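Local coordinates for galactose mutarotase-like protein (Clostridium acetobutylicum, PDB 3OS7), which probably binds carbohydrate and may interconvert the alpha and beta anomers of an aldose sugar, at residues S206-W211 / L248-D253; Y285-N290 / E301-I306; K259-A264 / V276-S281; F78-I83 / P179-Y184. One frame throughout, in Å; residues are numbered along the deposited sequence.

Contact 1 of 4, residues S206-W211 / L248-D253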
# COMPACT_ATOMS: atom_id res chain seq x y z
N SER A 206 -13.06 -6.53 -3.42
CA SER A 206 -13.41 -7.34 -4.60
C SER A 206 -12.61 -8.65 -4.61
O SER A 206 -11.76 -8.86 -5.46
CB SER A 206 -13.21 -6.53 -5.88
OG SER A 206 -11.87 -6.08 -6.03
N ILE A 207 -12.89 -9.51 -3.63
CA ILE A 207 -12.15 -10.73 -3.44
C ILE A 207 -12.60 -11.81 -4.41
O ILE A 207 -13.77 -11.85 -4.80
CB ILE A 207 -12.24 -11.24 -1.99
CG1 ILE A 207 -13.70 -11.55 -1.59
CG2 ILE A 207 -11.59 -10.24 -1.04
CD1 ILE A 207 -13.86 -12.31 -0.23
N ASP A 208 -11.65 -12.66 -4.77
CA ASP A 208 -11.87 -13.85 -5.58
C ASP A 208 -11.84 -15.06 -4.65
O ASP A 208 -12.89 -15.55 -4.26
CB ASP A 208 -10.78 -13.92 -6.67
CG ASP A 208 -11.01 -15.03 -7.68
OD1 ASP A 208 -12.04 -15.74 -7.59
OD2 ASP A 208 -10.16 -15.15 -8.58
N LYS A 209 -10.65 -15.50 -4.24
CA LYS A 209 -10.51 -16.63 -3.33
C LYS A 209 -9.76 -16.23 -2.07
O LYS A 209 -8.96 -15.28 -2.07
CB LYS A 209 -9.78 -17.81 -4.02
CG LYS A 209 -10.53 -18.34 -5.25
CD LYS A 209 -9.97 -19.65 -5.72
CE LYS A 209 -8.76 -19.44 -6.59
NZ LYS A 209 -8.09 -20.73 -6.92
N PHE A 210 -10.05 -16.95 -1.00
CA PHE A 210 -9.28 -16.90 0.24
C PHE A 210 -8.10 -17.89 0.15
O PHE A 210 -8.27 -19.01 -0.33
CB PHE A 210 -10.22 -17.29 1.37
CG PHE A 210 -9.54 -17.43 2.70
CD1 PHE A 210 -9.08 -16.32 3.35
CD2 PHE A 210 -9.37 -18.69 3.28
CE1 PHE A 210 -8.48 -16.42 4.58
CE2 PHE A 210 -8.75 -18.81 4.52
CZ PHE A 210 -8.30 -17.64 5.17
N TRP A 211 -6.94 -17.49 0.68
CA TRP A 211 -5.72 -18.32 0.65
C TRP A 211 -5.30 -18.60 2.09
O TRP A 211 -5.02 -17.66 2.87
CB TRP A 211 -4.61 -17.61 -0.14
CG TRP A 211 -4.99 -17.48 -1.56
CD1 TRP A 211 -5.85 -16.56 -2.11
CD2 TRP A 211 -4.57 -18.32 -2.64
NE1 TRP A 211 -5.98 -16.77 -3.46
CE2 TRP A 211 -5.21 -17.84 -3.82
CE3 TRP A 211 -3.72 -19.44 -2.74
CZ2 TRP A 211 -5.04 -18.43 -5.05
CZ3 TRP A 211 -3.52 -20.02 -4.01
CH2 TRP A 211 -4.18 -19.51 -5.13
N LEU A 248 -5.60 -13.24 3.75
CA LEU A 248 -5.04 -13.09 2.41
C LEU A 248 -6.08 -13.51 1.36
O LEU A 248 -6.58 -14.65 1.41
CB LEU A 248 -3.81 -13.97 2.29
CG LEU A 248 -3.17 -14.10 0.92
CD1 LEU A 248 -2.67 -12.75 0.36
CD2 LEU A 248 -2.05 -15.17 0.98
N PHE A 249 -6.36 -12.62 0.40
CA PHE A 249 -7.25 -12.92 -0.71
C PHE A 249 -6.59 -12.68 -2.04
O PHE A 249 -5.73 -11.80 -2.15
CB PHE A 249 -8.48 -12.01 -0.63
CG PHE A 249 -9.33 -12.23 0.59
CD1 PHE A 249 -10.22 -13.32 0.67
CD2 PHE A 249 -9.22 -11.38 1.66
CE1 PHE A 249 -11.00 -13.52 1.80
CE2 PHE A 249 -10.00 -11.57 2.79
CZ PHE A 249 -10.88 -12.65 2.86
N SER A 250 -7.00 -13.41 -3.06
CA SER A 250 -6.81 -12.92 -4.43
C SER A 250 -7.92 -11.93 -4.78
O SER A 250 -8.98 -11.94 -4.18
CB SER A 250 -6.74 -14.07 -5.43
OG SER A 250 -7.78 -15.00 -5.23
N LEU A 251 -7.67 -11.12 -5.80
CA LEU A 251 -8.60 -10.08 -6.23
C LEU A 251 -9.18 -10.40 -7.59
O LEU A 251 -8.56 -11.07 -8.42
CB LEU A 251 -7.88 -8.75 -6.34
CG LEU A 251 -7.40 -8.14 -5.00
CD1 LEU A 251 -6.61 -6.87 -5.27
CD2 LEU A 251 -8.59 -7.88 -4.09
N LYS A 252 -10.37 -9.87 -7.84
CA LYS A 252 -10.97 -9.92 -9.17
C LYS A 252 -11.68 -8.60 -9.40
O LYS A 252 -11.83 -7.79 -8.47
CB LYS A 252 -11.94 -11.09 -9.29
CG LYS A 252 -13.11 -11.02 -8.31
CD LYS A 252 -14.16 -12.13 -8.54
CE LYS A 252 -15.42 -11.80 -7.76
NZ LYS A 252 -16.35 -12.96 -7.72
N ASP A 253 -12.08 -8.35 -10.65
CA ASP A 253 -13.01 -7.27 -10.96
C ASP A 253 -14.46 -7.66 -10.63
O ASP A 253 -14.87 -8.82 -10.77
CB ASP A 253 -12.99 -6.85 -12.44
CG ASP A 253 -11.62 -6.37 -12.93
OD1 ASP A 253 -10.66 -6.16 -12.15
OD2 ASP A 253 -11.52 -6.23 -14.16
O HOH W 1 -15.29 -14.38 -5.00
O HOH W 2 -7.95 -16.49 -7.28
O HOH W 3 -8.98 -13.34 -10.00
O HOH W 4 -5.16 -15.85 4.96
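The Phe249 ring carries Ile207 on one face: its methyl CG2 sits 3.8 Å from the ring centroid, a CH-pi contact displaced toward the rim. Lys209 O sits at the edge of that ring. At the edge of the Phe210 ring, near its plane, comes CE1 of Phe249, 3.7 Å from CD1 of Phe210, and the ring planes meet obliquely at 59°. The indole of Trp211 uses its edge, NE1 pointing in the ring plane at OG of Ser250, 3.1 Å away and almost straight at 175°. That hydroxyl also accepts the backbone N-H of Lys209, and its first torsion of 48°, which sets OG between the backbone N and the carbonyl carbon, turns it toward both donors. Strands 201-213 and 246-256 run antiparallel with a beta bulge between Ile207 and Phe210: Ile207 pairs with Leu251, yet Phe210 pairs with Phe249. Around the bulge, Asp208 N donates to Ser250 O (2.8 Å), and Ser250 N returns a bond to Lys209 O. At the other end Lys252 N reaches Ser206 O at 2.9 Å. OG of Ser206 donates to Lys252 O and is met by Gly263 N, while a water bridges Lys252 NZ to the carbonyls of Ile207 and Asp208.

Contact 2 of 4, residues Y285-N290 / E301-I306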
# COMPACT_ATOMS: atom_id res chain seq x y z
N TYR A 285 -3.46 -9.63 -5.43
CA TYR A 285 -3.69 -10.17 -4.10
C TYR A 285 -3.83 -9.02 -3.11
O TYR A 285 -3.50 -7.88 -3.44
CB TYR A 285 -2.54 -11.09 -3.63
CG TYR A 285 -2.54 -12.42 -4.31
CD1 TYR A 285 -1.92 -12.60 -5.56
CD2 TYR A 285 -3.19 -13.52 -3.75
CE1 TYR A 285 -1.96 -13.83 -6.21
CE2 TYR A 285 -3.21 -14.76 -4.38
CZ TYR A 285 -2.60 -14.91 -5.61
OH TYR A 285 -2.63 -16.15 -6.24
N LEU A 286 -4.37 -9.32 -1.94
CA LEU A 286 -4.57 -8.30 -0.93
C LEU A 286 -4.60 -8.94 0.43
O LEU A 286 -5.19 -10.03 0.61
CB LEU A 286 -5.88 -7.57 -1.21
CG LEU A 286 -6.30 -6.47 -0.25
CD1 LEU A 286 -7.04 -5.41 -1.01
CD2 LEU A 286 -7.14 -7.00 0.91
N VAL A 287 -3.95 -8.27 1.37
CA VAL A 287 -3.97 -8.65 2.78
C VAL A 287 -4.79 -7.59 3.50
O VAL A 287 -4.63 -6.40 3.25
CB VAL A 287 -2.56 -8.77 3.39
CG1 VAL A 287 -2.63 -8.84 4.93
CG2 VAL A 287 -1.83 -9.97 2.77
N ILE A 288 -5.73 -8.04 4.33
CA ILE A 288 -6.43 -7.14 5.22
C ILE A 288 -5.99 -7.53 6.63
O ILE A 288 -6.02 -8.70 7.00
CB ILE A 288 -7.97 -7.16 5.06
CG1 ILE A 288 -8.61 -6.23 6.11
CG2 ILE A 288 -8.56 -8.60 5.08
CD1 ILE A 288 -10.05 -5.93 5.90
N TRP A 289 -5.57 -6.53 7.40
CA TRP A 289 -5.08 -6.73 8.75
C TRP A 289 -5.51 -5.52 9.57
O TRP A 289 -5.16 -4.40 9.21
CB TRP A 289 -3.56 -6.85 8.73
CG TRP A 289 -2.91 -6.84 10.10
CD1 TRP A 289 -2.89 -7.86 11.00
CD2 TRP A 289 -2.16 -5.76 10.69
NE1 TRP A 289 -2.18 -7.48 12.13
CE2 TRP A 289 -1.71 -6.20 11.95
CE3 TRP A 289 -1.83 -4.45 10.27
CZ2 TRP A 289 -0.95 -5.38 12.80
CZ3 TRP A 289 -1.09 -3.65 11.12
CH2 TRP A 289 -0.66 -4.11 12.37
N ASN A 290 -6.26 -5.74 10.63
CA ASN A 290 -6.80 -4.60 11.40
C ASN A 290 -6.14 -4.40 12.78
O ASN A 290 -6.72 -3.70 13.59
CB ASN A 290 -8.31 -4.72 11.55
CG ASN A 290 -8.73 -5.91 12.41
OD1 ASN A 290 -7.88 -6.71 12.83
ND2 ASN A 290 -10.04 -6.03 12.68
N GLU A 301 -4.11 -3.96 2.01
CA GLU A 301 -2.75 -4.09 1.51
C GLU A 301 -2.71 -4.79 0.14
O GLU A 301 -2.59 -6.00 0.07
CB GLU A 301 -1.91 -4.84 2.52
CG GLU A 301 -2.05 -4.34 4.00
CD GLU A 301 -1.22 -5.18 4.99
OE1 GLU A 301 -0.29 -5.87 4.55
OE2 GLU A 301 -1.49 -5.15 6.20
N PRO A 302 -2.77 -4.01 -0.95
CA PRO A 302 -2.67 -4.60 -2.27
C PRO A 302 -1.28 -5.12 -2.55
O PRO A 302 -0.30 -4.55 -2.06
CB PRO A 302 -3.01 -3.44 -3.19
CG PRO A 302 -2.67 -2.23 -2.45
CD PRO A 302 -2.93 -2.54 -1.01
N GLN A 303 -1.21 -6.19 -3.33
CA GLN A 303 0.06 -6.83 -3.71
C GLN A 303 0.00 -7.33 -5.13
O GLN A 303 -1.04 -7.78 -5.58
CB GLN A 303 0.39 -8.04 -2.79
CG GLN A 303 0.25 -7.79 -1.32
CD GLN A 303 0.72 -8.93 -0.42
OE1 GLN A 303 0.93 -8.73 0.77
NE2 GLN A 303 0.90 -10.13 -0.97
N THR A 304 1.13 -7.27 -5.84
CA THR A 304 1.22 -7.85 -7.18
C THR A 304 1.20 -9.37 -7.21
O THR A 304 0.90 -9.98 -8.23
CB THR A 304 2.49 -7.37 -7.91
OG1 THR A 304 3.66 -7.74 -7.14
CG2 THR A 304 2.43 -5.87 -8.10
N SER A 305 1.53 -9.98 -6.09
CA SER A 305 1.67 -11.40 -6.02
C SER A 305 1.29 -11.90 -4.64
O SER A 305 1.15 -11.13 -3.70
CB SER A 305 3.10 -11.83 -6.36
OG SER A 305 4.05 -11.49 -5.37
N ILE A 306 1.14 -13.21 -4.56
CA ILE A 306 0.84 -13.87 -3.33
C ILE A 306 2.01 -13.70 -2.34
O ILE A 306 3.16 -13.46 -2.72
CB ILE A 306 0.50 -15.37 -3.58
CG1 ILE A 306 -0.23 -15.98 -2.39
CG2 ILE A 306 1.76 -16.20 -3.95
CD1 ILE A 306 -0.79 -17.35 -2.71
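Tyr285 and Ile306 pack closely: CB of Ile306 stands over the centre of the phenol ring, 3.8 Å from its centroid and only 12° off the normal. The backbone follows the side chain onto the ring, with Ile306 N 3.3 Å from CD1 of Tyr285. A first torsion of -74°, CG beside the backbone N, brings the ring against residues 305-306; its hydroxyl bonds to Val318 O in helix 316-319. Trp211 meets this ring edge-to-face. Behind it the strands are close as well, since Tyr285 and Gln303 exchange two backbone hydrogen bonds, as do Val287 and Glu301, with Gln303 N to Tyr285 O at 2.8 Å. These pairs belong to the antiparallel beta hairpin of strands 285-289 and 297-303, inside the large beta-sandwich of the galactose mutarotase fold. Gln303 also braces the turn, its NE2 donating to Ser305 O at 2.9 Å nearly in the amide plane. The buried, extended Glu301 side chain belongs to this close packing too: its CB lies 3.2 Å from Val287 O, and farther out it crosses Val287, OE1 lying 3.8 Å from CG1 of Val287. At Trp289 the packing thins. OE2 of Glu301 comes within 3.7 Å of CB of Trp289, but the partly exposed indole leads away from residues 301-306, toward Tyr297 and Cys299 of the same strand, near a bound tartrate probably taken up from the crystallisation liquor.

Contact 3 of 4, residues K259-A264 / V276-S281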
# COMPACT_ATOMS: atom_id res chain seq x y z
N LYS A 259 -19.84 -0.32 -14.55
CA LYS A 259 -18.44 -0.13 -14.77
C LYS A 259 -17.69 -1.21 -13.97
O LYS A 259 -18.16 -1.59 -12.89
CB LYS A 259 -18.13 1.26 -14.20
CG LYS A 259 -16.88 1.85 -14.64
CD LYS A 259 -16.64 3.15 -13.90
CE LYS A 259 -15.53 3.92 -14.56
NZ LYS A 259 -14.36 3.08 -14.92
N THR A 260 -16.58 -1.71 -14.47
CA THR A 260 -15.79 -2.65 -13.65
C THR A 260 -15.02 -1.89 -12.55
O THR A 260 -14.60 -0.76 -12.73
CB THR A 260 -14.84 -3.52 -14.44
OG1 THR A 260 -13.89 -2.70 -15.13
CG2 THR A 260 -15.61 -4.42 -15.44
N PHE A 261 -14.85 -2.57 -11.43
CA PHE A 261 -14.14 -2.01 -10.29
C PHE A 261 -13.33 -3.11 -9.67
O PHE A 261 -13.81 -4.24 -9.55
CB PHE A 261 -15.13 -1.49 -9.27
CG PHE A 261 -14.48 -0.97 -8.01
CD1 PHE A 261 -13.94 0.29 -7.96
CD2 PHE A 261 -14.38 -1.77 -6.89
CE1 PHE A 261 -13.31 0.76 -6.82
CE2 PHE A 261 -13.77 -1.31 -5.74
CZ PHE A 261 -13.24 -0.06 -5.70
N ARG A 262 -12.10 -2.77 -9.29
CA ARG A 262 -11.26 -3.62 -8.48
C ARG A 262 -10.74 -2.78 -7.32
O ARG A 262 -10.30 -1.65 -7.50
CB ARG A 262 -10.11 -4.20 -9.29
CG ARG A 262 -9.11 -5.07 -8.48
CD ARG A 262 -7.90 -5.55 -9.28
NE ARG A 262 -8.38 -6.47 -10.30
CZ ARG A 262 -7.81 -7.59 -10.70
NH1 ARG A 262 -6.67 -8.02 -10.20
NH2 ARG A 262 -8.42 -8.31 -11.63
N GLY A 263 -10.84 -3.34 -6.12
CA GLY A 263 -10.31 -2.66 -4.94
C GLY A 263 -11.21 -2.81 -3.74
O GLY A 263 -11.89 -3.82 -3.59
N ALA A 264 -11.17 -1.80 -2.90
CA ALA A 264 -11.87 -1.82 -1.63
C ALA A 264 -12.60 -0.53 -1.41
O ALA A 264 -12.33 0.50 -2.03
CB ALA A 264 -10.86 -2.11 -0.45
N VAL A 276 -13.09 5.22 -1.11
CA VAL A 276 -12.82 4.23 -2.16
C VAL A 276 -11.32 4.11 -2.44
O VAL A 276 -10.63 5.13 -2.61
CB VAL A 276 -13.54 4.61 -3.48
CG1 VAL A 276 -13.28 3.54 -4.55
CG2 VAL A 276 -15.05 4.80 -3.27
N TYR A 277 -10.85 2.88 -2.50
CA TYR A 277 -9.46 2.55 -2.80
C TYR A 277 -9.47 1.64 -4.02
O TYR A 277 -9.62 0.42 -3.92
CB TYR A 277 -8.84 1.84 -1.59
CG TYR A 277 -7.35 1.57 -1.60
CD1 TYR A 277 -6.47 2.24 -2.44
CD2 TYR A 277 -6.79 0.64 -0.69
CE1 TYR A 277 -5.09 2.01 -2.36
CE2 TYR A 277 -5.44 0.41 -0.64
CZ TYR A 277 -4.60 1.08 -1.47
OH TYR A 277 -3.22 0.85 -1.39
N GLU A 278 -9.34 2.25 -5.19
CA GLU A 278 -9.39 1.54 -6.47
C GLU A 278 -7.98 1.13 -6.89
O GLU A 278 -7.03 1.90 -6.81
CB GLU A 278 -10.04 2.45 -7.53
CG GLU A 278 -10.29 1.79 -8.85
CD GLU A 278 -11.21 2.62 -9.79
OE1 GLU A 278 -11.63 3.76 -9.45
OE2 GLU A 278 -11.52 2.08 -10.87
N MSE A 279 -7.85 -0.11 -7.32
CA MSE A 279 -6.56 -0.69 -7.65
C MSE A 279 -6.57 -1.19 -9.08
O MSE A 279 -7.53 -1.83 -9.51
CB MSE A 279 -6.28 -1.88 -6.73
CG MSE A 279 -6.41 -1.59 -5.29
SE MSE A 279 -6.68 -3.18 -4.21
CE MSE A 279 -7.14 -2.19 -2.65
N SER A 280 -5.47 -0.95 -9.79
CA SER A 280 -5.32 -1.47 -11.16
C SER A 280 -5.12 -2.99 -11.15
O SER A 280 -4.80 -3.60 -10.11
CB SER A 280 -4.17 -0.77 -11.89
OG SER A 280 -2.91 -1.18 -11.38
N SER A 281 -5.29 -3.59 -12.33
CA SER A 281 -5.19 -5.04 -12.52
C SER A 281 -3.84 -5.62 -12.18
O SER A 281 -3.69 -6.84 -12.03
CB SER A 281 -5.51 -5.41 -13.98
OG SER A 281 -6.82 -5.05 -14.33
O HOH W 5 -14.58 1.55 -11.30
O HOH W 6 -11.16 -0.58 -11.11
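With CG opposite the backbone N (chi1 176°), Phe261 extends its ring across the hairpin to Val276 and Glu278, whose own first torsion of -173° carries its chain out to meet that ring. CE1 of Phe261 is the touching atom for both, 3.6 Å from CG1 of Val276 and 3.7 Å from CB of Glu278. The carboxylate of Glu278 goes on past the ring to the backbone of residues 259-264 through water: OE2 receives a hydrogen bond from each of two waters, one also donating to Thr260 O and the other accepting from Arg262 N. OE1 is bonded to Tyr337 OH. Strands 263-268 and 273-279 form an antiparallel beta hairpin, and three backbone bonds fasten it here. Ala264 and Tyr277 exchange two, and Met279 N reaches Arg262 O at 2.9 Å, almost straight at 175°. Gly263 lies between them and lets the strands approach with its CA 3.3 Å from Tyr277 O. On the other side of the hairpin, the selenium of Met279, a selenomethionine, packs 3.7 Å from CA of Gly263. Arg262 bends at its third torsion and lays one guanidinium face over CA of Ser281, while NE makes a salt bridge to Asp253 and NH1 bonds to Tyr283 O and to a tetraethylene glycol probably from the crystallisation liquor. With NE and NH1 each engaged, the orientation of the guanidinium is fixed, and Glu278, with two water donors at OE2, probably stays ionised.

Contact 4 of 4, residues F78-I83 / P179-Y184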
# COMPACT_ATOMS: atom_id res chain seq x y z
N PHE A 78 8.46 -3.79 -0.86
CA PHE A 78 9.27 -4.48 -1.87
C PHE A 78 10.21 -5.43 -1.15
O PHE A 78 11.28 -5.00 -0.69
CB PHE A 78 10.08 -3.44 -2.66
CG PHE A 78 10.95 -4.01 -3.79
CD1 PHE A 78 10.43 -4.86 -4.75
CD2 PHE A 78 12.28 -3.63 -3.91
CE1 PHE A 78 11.19 -5.35 -5.77
CE2 PHE A 78 13.07 -4.11 -4.94
CZ PHE A 78 12.54 -4.98 -5.87
N PRO A 79 9.81 -6.69 -0.96
CA PRO A 79 8.56 -7.31 -1.38
C PRO A 79 7.48 -7.05 -0.33
O PRO A 79 7.82 -6.87 0.84
CB PRO A 79 8.90 -8.79 -1.37
CG PRO A 79 9.88 -8.92 -0.23
CD PRO A 79 10.67 -7.65 -0.22
N PRO A 80 6.20 -7.07 -0.71
CA PRO A 80 5.15 -7.05 0.30
C PRO A 80 5.11 -8.37 1.07
O PRO A 80 5.15 -9.43 0.49
CB PRO A 80 3.87 -6.87 -0.53
CG PRO A 80 4.16 -7.52 -1.80
CD PRO A 80 5.65 -7.33 -2.06
N ASN A 81 5.03 -8.28 2.38
CA ASN A 81 4.86 -9.43 3.22
C ASN A 81 6.08 -10.37 3.18
O ASN A 81 7.20 -9.92 2.84
CB ASN A 81 3.55 -10.14 2.86
CG ASN A 81 2.87 -10.73 4.08
OD1 ASN A 81 3.31 -11.75 4.60
ND2 ASN A 81 1.82 -10.09 4.55
N ARG A 82 5.87 -11.65 3.48
CA ARG A 82 6.94 -12.58 3.85
C ARG A 82 7.63 -13.37 2.73
O ARG A 82 7.02 -13.76 1.74
CB ARG A 82 6.40 -13.56 4.89
CG ARG A 82 5.98 -12.89 6.17
CD ARG A 82 5.00 -13.76 6.90
NE ARG A 82 4.70 -13.16 8.19
CZ ARG A 82 3.72 -12.31 8.42
NH1 ARG A 82 2.87 -11.95 7.46
NH2 ARG A 82 3.57 -11.83 9.64
N ILE A 83 8.95 -13.54 2.89
CA ILE A 83 9.72 -14.53 2.15
C ILE A 83 10.22 -15.56 3.15
O ILE A 83 10.99 -15.21 4.08
CB ILE A 83 10.94 -13.92 1.39
CG1 ILE A 83 10.55 -12.72 0.51
CG2 ILE A 83 11.71 -15.02 0.60
CD1 ILE A 83 9.50 -12.98 -0.52
N PRO A 179 14.04 -10.04 -9.72
CA PRO A 179 12.77 -10.46 -9.10
C PRO A 179 11.91 -9.27 -8.74
O PRO A 179 12.44 -8.25 -8.29
CB PRO A 179 13.23 -11.14 -7.80
CG PRO A 179 14.66 -11.54 -8.08
CD PRO A 179 15.21 -10.51 -8.98
N LEU A 180 10.59 -9.40 -8.87
CA LEU A 180 9.71 -8.27 -8.63
C LEU A 180 8.42 -8.72 -7.94
O LEU A 180 7.69 -9.58 -8.44
CB LEU A 180 9.32 -7.63 -9.96
CG LEU A 180 8.36 -6.44 -9.89
CD1 LEU A 180 9.05 -5.20 -9.37
CD2 LEU A 180 7.80 -6.22 -11.27
N SER A 181 8.15 -8.09 -6.81
CA SER A 181 6.85 -8.18 -6.14
C SER A 181 6.73 -6.89 -5.34
O SER A 181 7.66 -6.48 -4.66
CB SER A 181 6.83 -9.40 -5.26
OG SER A 181 5.62 -9.51 -4.55
N VAL A 182 5.61 -6.22 -5.51
CA VAL A 182 5.39 -4.89 -4.96
C VAL A 182 4.03 -4.87 -4.26
O VAL A 182 3.09 -5.53 -4.70
CB VAL A 182 5.35 -3.83 -6.09
CG1 VAL A 182 5.09 -2.39 -5.51
CG2 VAL A 182 6.62 -3.84 -6.90
N GLY A 183 3.89 -4.04 -3.24
CA GLY A 183 2.60 -3.81 -2.64
C GLY A 183 2.65 -2.60 -1.73
O GLY A 183 3.63 -1.84 -1.73
N TYR A 184 1.54 -2.40 -1.00
CA TYR A 184 1.45 -1.33 -0.04
C TYR A 184 0.83 -1.83 1.24
O TYR A 184 -0.04 -2.66 1.24
CB TYR A 184 0.58 -0.21 -0.55
CG TYR A 184 1.26 0.73 -1.49
CD1 TYR A 184 1.33 0.46 -2.83
CD2 TYR A 184 1.82 1.91 -1.02
CE1 TYR A 184 1.96 1.32 -3.69
CE2 TYR A 184 2.45 2.77 -1.85
CZ TYR A 184 2.50 2.50 -3.19
OH TYR A 184 3.14 3.40 -4.04
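Phe78 turns the edge of its ring to Ser181: CD1 lies 3.2 Å from Ser181 O, which is in the ring plane. Its first torsion, -178° with CG opposite the backbone N, carries the ring along the other segment, where CE1 of Phe78 reaches Pro179 O at 4.0 Å and CD1 of Leu180 at 4.2 Å. Phe151 meets the same ring edge-to-face. A cis peptide bond leads into Pro79, whose CA also points its hydrogen at Ser181 O (3.5 Å, 165° at the hydrogen). That oxygen is buried and has no conventional hydrogen-bond partner; its close neighbours across the contact are C-H groups, from Phe78 CD1, Pro79 CA and Pro80 CD. The contact joins the loop that follows strand 76-77 to strand 178-189 where that strand is interrupted, within the beta-sandwich of the aldose 1-epimerase family. Pro80 comes next and points toward residues 179-184. Its CD packs 3.3 Å from OG of Ser181, a hydroxyl hydrogen-bonded to Ser305, and its CG lies 3.6 Å from the carbonyl carbon of Val182. CB of Pro80 rests 3.9 Å from CA of Gly183, directly against the glycine backbone, and beyond Pro80 the chain leaves the contact.

How the contacts relate
Contact 2 lies between contacts 1 and 4 and touches contact 3. Strand 246-256 of contact 1 pairs with strand 285-289 through Leu286 N to Phe249 O (2.8 Å), the contact centres 9 Å apart. Residues just after strand 297-303 meet contact 4 by probable hydrogen bonds, Thr304 N with Val182 O (2.9 Å) and Ser305 OG with Ser181 OG (2.6 Å). Contact 3 joins contact 1 through Ser206 OG and Gly263 N (2.9 Å) and packs Met279 CE against Leu286 CD1 of contact 2 (3.6 Å). Contacts 1 and 4, centres about 17 Å apart, do not touch. Tetraethylene glycol lies near all four contacts, and tartrate near contact 2; such molecules often mark pockets, but neither establishes a sugar site.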